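Local atomic coordinates of ORF98 PTP-2 (PDB entry 6I28), a protein that probably removes phosphate from phosphotyrosine and phosphoserine or phosphothreonine residues of proteins, as a viral member of the dual-specificity phosphatase family. Residues Glu144-Val147 and Glu148-Lys151; Asp126-Gln129 and Ala130-Tyr133. One frame throughout, in Å; residues are numbered along the deposited sequence.

Overall arrangement
Two short helical contacts illustrate how consecutive helices of a dual-specificity phosphatase domain are built and then joined. Contact 2 comes first in the chain, at the N-terminal end of helix 127-137; contact 1 follows on helix 144-151, the next helix and the last before the strand pair 154-159 and 162-167. Their centres lie about 12 Å apart, each about 14 Å from the centre of the chain. Tyr127 joins them, its OH 3.4 Å from Val147 CG2 and its CD1 3.7 Å from Leu150 CD1. Both contacts also pack on helix 110-123, where Ile116 meets Tyr127, Ala130 and Leu150, so side chains from all three helices meet around Ile116 and Tyr127.

Contact 1: Glu144-Val147 and Glu148-Lys151; sequences EHFV and ELLK
Lys151 lays its extended aliphatic chain along Val147, one helical turn earlier, and the two side chains run side by side in the same direction. CB of Lys151 starts beside the Val147 carbonyl, and CG comes down to 3.1 Å from Val147 O. CD is the atom of passage: it leaves the carbonyl oxygen and reaches the methyl CG1 of Val147. CE then lies 3.6 Å from Val147 CG1, and NZ ends 4.0 Å from the same methyl. With CG placed beside the backbone N (chi1 -65°) and the chain extended from there, the lysine is directed back toward the start of the helix. The same carbonyl accepts the N-H of Lys151 in a nearly straight bond, Lys151 N to Val147 O 3.0 Å (170°), one of four successive N-H(i+4) to O(i) hydrogen bonds that make 144-151 a regular alpha-helix in the dual-specificity phosphatase domain. The inner side of this helix carries Phe146 and Leu150, both buried: Phe146 packs on Arg110 and Thr113 of helix 110-123, and Leu150 on Ile116 and Tyr117. Leu150 CG sits 3.3 Å from Phe146 O, whereas the Phe146 ring is met obliquely by Leu149, whose CD2 approaches CD1 of Phe146 at 4.2 Å. On one face of that ring His145 NE2 stands 3.4 Å above the plane, displaced toward the rim.

Contact 2: Asp126-Gln129 and Ala130-Tyr133; sequences DYEQ and AFQY
Ala130 N donates a hydrogen bond to the backbone O of Asp126 (3.0 Å), the N-cap of helix 127-137. The capping bond itself comes from the aspartate side chain, which curls over the first turn (chi1 66°) so that Asp126 OD1 accepts from Gln129 N at 2.9 Å; one residue thus receives two N-H groups of the opening turn. The methyl of Ala130 is buried against Ile116, Ile119 and Met120 of helix 110-123. Phe131 follows, and its CB lies over a face of the Tyr127 ring in a CH-pi contact, 4.0 Å from the ring centroid. With CG anti to the backbone N in both residues (chi1 170° for Tyr127), the ring planes differ by just 16° but are slid apart, so they barely overlap, with centroids 5.7 Å apart. The Tyr127 hydroxyl meets the Phe131 ring obliquely, OH lying 3.6 Å from CD1. Glu128 runs alongside, its OE2 approaching Phe131 CD2, again obliquely to the ring. Gln132, bent at chi2, turns back beside Glu128, where two acceptors approach: Gln132 OE1 lies 3.4 Å from Glu128 OE1 without bonding. Tyr133 N donates to Gln129 O (3.2 Å), and Tyr133 CB lies 3.7 Å from that same oxygen.

Contact 1: Glu144-Val147 and Glu148-Lys151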
ATOM      1  N   GLU A 144       1.311 -13.000   8.732  1.00 43.76           N
ATOM      2  CA  GLU A 144       1.103 -12.788  10.161  1.00 47.62           C
ATOM      3  C   GLU A 144       1.980 -11.664  10.705  1.00 41.38           C
ATOM      4  O   GLU A 144       1.521 -10.851  11.518  1.00 41.09           O
ATOM      5  CB  GLU A 144       1.369 -14.076  10.946  1.00 59.92           C
ATOM      6  CG  GLU A 144       0.138 -14.922  11.144  1.00 71.88           C
ATOM      7  CD  GLU A 144       0.381 -16.118  12.062  1.00 82.05           C
ATOM      8  OE1 GLU A 144      -0.053 -17.236  11.699  1.00 87.12           O
ATOM      9  OE2 GLU A 144       0.997 -15.936  13.142  1.00 85.27           O
ATOM     10  N   HIS A 145       3.251 -11.603  10.292  1.00 38.41           N
ATOM     11  CA  HIS A 145       4.110 -10.567  10.868  1.00 37.14           C
ATOM     12  C   HIS A 145       3.714  -9.167  10.402  1.00 34.24           C
ATOM     13  O   HIS A 145       3.957  -8.181  11.116  1.00 34.19           O
ATOM     14  CB  HIS A 145       5.592 -10.838  10.574  1.00 39.57           C
ATOM     15  CG  HIS A 145       5.988 -10.648   9.147  1.00 41.72           C
ATOM     16  ND1 HIS A 145       5.680 -11.568   8.159  1.00 43.04           N
ATOM     17  CD2 HIS A 145       6.710  -9.676   8.543  1.00 42.04           C
ATOM     18  CE1 HIS A 145       6.178 -11.158   7.005  1.00 43.29           C
ATOM     19  NE2 HIS A 145       6.790 -10.002   7.207  1.00 43.62           N
ATOM     20  N   PHE A 146       3.111  -9.041   9.221  1.00 32.14           N
ATOM     21  CA  PHE A 146       2.574  -7.732   8.833  1.00 30.51           C
ATOM     22  C   PHE A 146       1.334  -7.387   9.661  1.00 30.91           C
ATOM     23  O   PHE A 146       1.097  -6.215   9.966  1.00 29.97           O
ATOM     24  CB  PHE A 146       2.226  -7.663   7.349  1.00 29.25           C
ATOM     25  CG  PHE A 146       3.409  -7.683   6.452  1.00 28.83           C
ATOM     26  CD1 PHE A 146       4.564  -6.983   6.767  1.00 27.86           C
ATOM     27  CD2 PHE A 146       3.359  -8.349   5.254  1.00 29.05           C
ATOM     28  CE1 PHE A 146       5.661  -7.065   5.933  1.00 28.67           C
ATOM     29  CE2 PHE A 146       4.466  -8.379   4.396  1.00 29.91           C
ATOM     30  CZ  PHE A 146       5.599  -7.708   4.742  1.00 28.24           C
ATOM     31  N   VAL A 147       0.507  -8.393   9.992  1.00 31.43           N
ATOM     32  CA  VAL A 147      -0.645  -8.155  10.873  1.00 32.95           C
ATOM     33  C   VAL A 147      -0.185  -7.647  12.229  1.00 35.10           C
ATOM     34  O   VAL A 147      -0.751  -6.688  12.770  1.00 33.85           O
ATOM     35  CB  VAL A 147      -1.486  -9.436  11.003  1.00 34.06           C
ATOM     36  CG1 VAL A 147      -2.562  -9.245  12.088  1.00 33.43           C
ATOM     37  CG2 VAL A 147      -2.117  -9.831   9.680  1.00 34.99           C
ATOM     38  N   GLU A 148       0.860  -8.250  12.795  1.00 38.24           N
ATOM     39  CA  GLU A 148       1.345  -7.752  14.079  1.00 42.59           C
ATOM     40  C   GLU A 148       1.979  -6.364  13.928  1.00 36.94           C
ATOM     41  O   GLU A 148       1.850  -5.522  14.814  1.00 34.84           O
ATOM     42  CB  GLU A 148       2.329  -8.746  14.699  1.00 55.86           C
ATOM     43  CG  GLU A 148       1.689 -10.055  15.156  1.00 66.28           C
ATOM     44  CD  GLU A 148       0.497  -9.875  16.127  1.00 75.27           C
ATOM     45  OE1 GLU A 148       0.636  -9.134  17.141  1.00 78.08           O
ATOM     46  OE2 GLU A 148      -0.578 -10.482  15.868  1.00 76.26           O
ATOM     47  N   LEU A 149       2.642  -6.095  12.806  1.00 32.96           N
ATOM     48  CA  LEU A 149       3.216  -4.768  12.577  1.00 29.96           C
ATOM     49  C   LEU A 149       2.149  -3.691  12.663  1.00 27.01           C
ATOM     50  O   LEU A 149       2.331  -2.676  13.350  1.00 27.47           O
ATOM     51  CB  LEU A 149       3.905  -4.720  11.221  1.00 31.09           C
ATOM     52  CG  LEU A 149       4.319  -3.375  10.652  1.00 31.09           C
ATOM     53  CD1 LEU A 149       5.438  -2.816  11.409  1.00 29.58           C
ATOM     54  CD2 LEU A 149       4.761  -3.520   9.198  1.00 32.96           C
ATOM     55  N   LEU A 150       1.022  -3.904  11.961  1.00 25.29           N
ATOM     56  CA  LEU A 150      -0.043  -2.927  11.858  1.00 24.25           C
ATOM     57  C   LEU A 150      -0.786  -2.773  13.171  1.00 26.18           C
ATOM     58  O   LEU A 150      -1.083  -1.647  13.612  1.00 26.11           O
ATOM     59  CB  LEU A 150      -1.002  -3.348  10.749  1.00 25.63           C
ATOM     60  CG  LEU A 150      -0.428  -3.397   9.341  1.00 28.70           C
ATOM     61  CD1 LEU A 150      -1.513  -3.412   8.312  1.00 30.37           C
ATOM     62  CD2 LEU A 150       0.407  -2.193   9.186  1.00 33.07           C
ATOM     63  N   LYS A 151      -1.119  -3.897  13.802  1.00 28.16           N
ATOM     64  CA  LYS A 151      -1.707  -3.858  15.135  1.00 32.23           C
ATOM     65  C   LYS A 151      -0.803  -3.121  16.111  1.00 32.72           C
ATOM     66  O   LYS A 151      -1.280  -2.404  16.993  1.00 33.68           O
ATOM     67  CB  LYS A 151      -1.990  -5.276  15.625  1.00 33.42           C
ATOM     68  CG  LYS A 151      -3.040  -6.024  14.815  1.00 36.38           C
ATOM     69  CD  LYS A 151      -3.405  -7.378  15.543  1.00 39.29           C
ATOM     70  CE  LYS A 151      -4.569  -8.134  14.891  1.00 42.58           C
ATOM     71  NZ  LYS A 151      -4.690  -9.580  15.430  1.00 47.45           N
TER

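Contact 2: Asp126-Gln129 and Ala130-Tyr133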
ATOM      1  N   ASP A 126      -8.887   0.869  13.554  1.00 31.19           N
ATOM      2  CA  ASP A 126      -7.950  -0.198  13.889  1.00 33.09           C
ATOM      3  C   ASP A 126      -7.747  -1.162  12.726  1.00 31.88           C
ATOM      4  O   ASP A 126      -8.382  -1.055  11.672  1.00 30.67           O
ATOM      5  CB  ASP A 126      -8.434  -0.970  15.121  1.00 37.33           C
ATOM      6  CG  ASP A 126      -9.708  -1.724  14.872  1.00 42.52           C
ATOM      7  OD1 ASP A 126     -10.256  -1.770  13.753  1.00 44.18           O
ATOM      8  OD2 ASP A 126     -10.183  -2.291  15.841  1.00 45.30           O
ATOM      9  N   TYR A 127      -6.855  -2.138  12.917  1.00 33.07           N
ATOM     10  CA  TYR A 127      -6.513  -3.032  11.824  1.00 33.19           C
ATOM     11  C   TYR A 127      -7.719  -3.800  11.305  1.00 35.16           C
ATOM     12  O   TYR A 127      -7.945  -3.870  10.095  1.00 35.18           O
ATOM     13  CB  TYR A 127      -5.429  -4.002  12.234  1.00 32.59           C
ATOM     14  CG  TYR A 127      -5.227  -5.101  11.208  1.00 32.37           C
ATOM     15  CD1 TYR A 127      -4.469  -4.871  10.086  1.00 32.77           C
ATOM     16  CD2 TYR A 127      -5.810  -6.367  11.346  1.00 33.70           C
ATOM     17  CE1 TYR A 127      -4.274  -5.834   9.135  1.00 34.33           C
ATOM     18  CE2 TYR A 127      -5.592  -7.362  10.356  1.00 33.54           C
ATOM     19  CZ  TYR A 127      -4.828  -7.075   9.264  1.00 33.21           C
ATOM     20  OH  TYR A 127      -4.602  -8.007   8.279  1.00 33.83           O
ATOM     21  N   GLU A 128      -8.504  -4.393  12.201  1.00 37.95           N
ATOM     22  CA  GLU A 128      -9.594  -5.254  11.742  1.00 39.77           C
ATOM     23  C   GLU A 128     -10.614  -4.455  10.935  1.00 37.14           C
ATOM     24  O   GLU A 128     -11.109  -4.928   9.919  1.00 36.26           O
ATOM     25  CB  GLU A 128     -10.262  -5.949  12.927  1.00 47.46           C
ATOM     26  CG  GLU A 128      -9.760  -7.405  13.147  1.00 54.87           C
ATOM     27  CD  GLU A 128     -10.107  -8.335  11.989  1.00 60.52           C
ATOM     28  OE1 GLU A 128     -11.289  -8.308  11.550  1.00 62.55           O
ATOM     29  OE2 GLU A 128      -9.199  -9.079  11.514  1.00 63.88           O
ATOM     30  N   GLN A 129     -10.921  -3.226  11.351  1.00 37.59           N
ATOM     31  CA  GLN A 129     -11.841  -2.398  10.574  1.00 37.53           C
ATOM     32  C   GLN A 129     -11.255  -2.041   9.205  1.00 35.40           C
ATOM     33  O   GLN A 129     -11.943  -2.105   8.179  1.00 35.40           O
ATOM     34  CB  GLN A 129     -12.180  -1.122  11.334  1.00 38.91           C
ATOM     35  CG  GLN A 129     -13.421  -0.447  10.809  1.00 40.84           C
ATOM     36  CD  GLN A 129     -13.809   0.756  11.629  1.00 41.99           C
ATOM     37  OE1 GLN A 129     -13.530   0.828  12.824  1.00 43.26           O
ATOM     38  NE2 GLN A 129     -14.435   1.727  10.981  1.00 42.63           N
ATOM     39  N   ALA A 130      -9.996  -1.598   9.166  1.00 33.17           N
ATOM     40  CA  ALA A 130      -9.429  -1.289   7.878  1.00 31.83           C
ATOM     41  C   ALA A 130      -9.273  -2.529   7.015  1.00 30.51           C
ATOM     42  O   ALA A 130      -9.409  -2.449   5.789  1.00 31.49           O
ATOM     43  CB  ALA A 130      -8.080  -0.592   8.056  1.00 30.98           C
ATOM     44  N   PHE A 131      -8.907  -3.664   7.614  1.00 27.98           N
ATOM     45  CA  PHE A 131      -8.706  -4.865   6.831  1.00 28.89           C
ATOM     46  C   PHE A 131     -10.018  -5.266   6.173  1.00 30.03           C
ATOM     47  O   PHE A 131     -10.070  -5.558   4.983  1.00 28.94           O
ATOM     48  CB  PHE A 131      -8.147  -5.985   7.706  1.00 29.71           C
ATOM     49  CG  PHE A 131      -8.313  -7.354   7.102  1.00 31.09           C
ATOM     50  CD1 PHE A 131      -7.505  -7.826   6.098  1.00 31.99           C
ATOM     51  CD2 PHE A 131      -9.311  -8.182   7.570  1.00 33.09           C
ATOM     52  CE1 PHE A 131      -7.701  -9.099   5.563  1.00 33.01           C
ATOM     53  CE2 PHE A 131      -9.516  -9.447   7.029  1.00 34.24           C
ATOM     54  CZ  PHE A 131      -8.737  -9.905   6.039  1.00 34.62           C
ATOM     55  N   GLN A 132     -11.106  -5.311   6.944  1.00 32.61           N
ATOM     56  CA  GLN A 132     -12.378  -5.668   6.328  1.00 37.91           C
ATOM     57  C   GLN A 132     -12.768  -4.714   5.203  1.00 37.75           C
ATOM     58  O   GLN A 132     -13.270  -5.167   4.168  1.00 38.81           O
ATOM     59  CB  GLN A 132     -13.488  -5.754   7.387  1.00 42.87           C
ATOM     60  CG  GLN A 132     -13.213  -6.797   8.494  1.00 48.11           C
ATOM     61  CD  GLN A 132     -13.411  -8.266   8.036  1.00 51.64           C
ATOM     62  OE1 GLN A 132     -12.836  -9.193   8.612  1.00 53.42           O
ATOM     63  NE2 GLN A 132     -14.197  -8.461   6.987  1.00 52.84           N
ATOM     64  N   TYR A 133     -12.547  -3.407   5.363  1.00 37.48           N
ATOM     65  CA  TYR A 133     -12.872  -2.489   4.270  1.00 37.74           C
ATOM     66  C   TYR A 133     -12.100  -2.873   3.005  1.00 33.61           C
ATOM     67  O   TYR A 133     -12.681  -3.023   1.917  1.00 34.63           O
ATOM     68  CB  TYR A 133     -12.591  -1.025   4.657  1.00 42.19           C
ATOM     69  CG  TYR A 133     -12.993  -0.071   3.537  1.00 46.43           C
ATOM     70  CD1 TYR A 133     -14.296   0.427   3.438  1.00 48.70           C
ATOM     71  CD2 TYR A 133     -12.076   0.291   2.539  1.00 49.67           C
ATOM     72  CE1 TYR A 133     -14.677   1.268   2.396  1.00 51.51           C
ATOM     73  CE2 TYR A 133     -12.445   1.132   1.484  1.00 52.19           C
ATOM     74  CZ  TYR A 133     -13.744   1.621   1.420  1.00 54.12           C
ATOM     75  OH  TYR A 133     -14.105   2.455   0.363  1.00 57.09           O
TER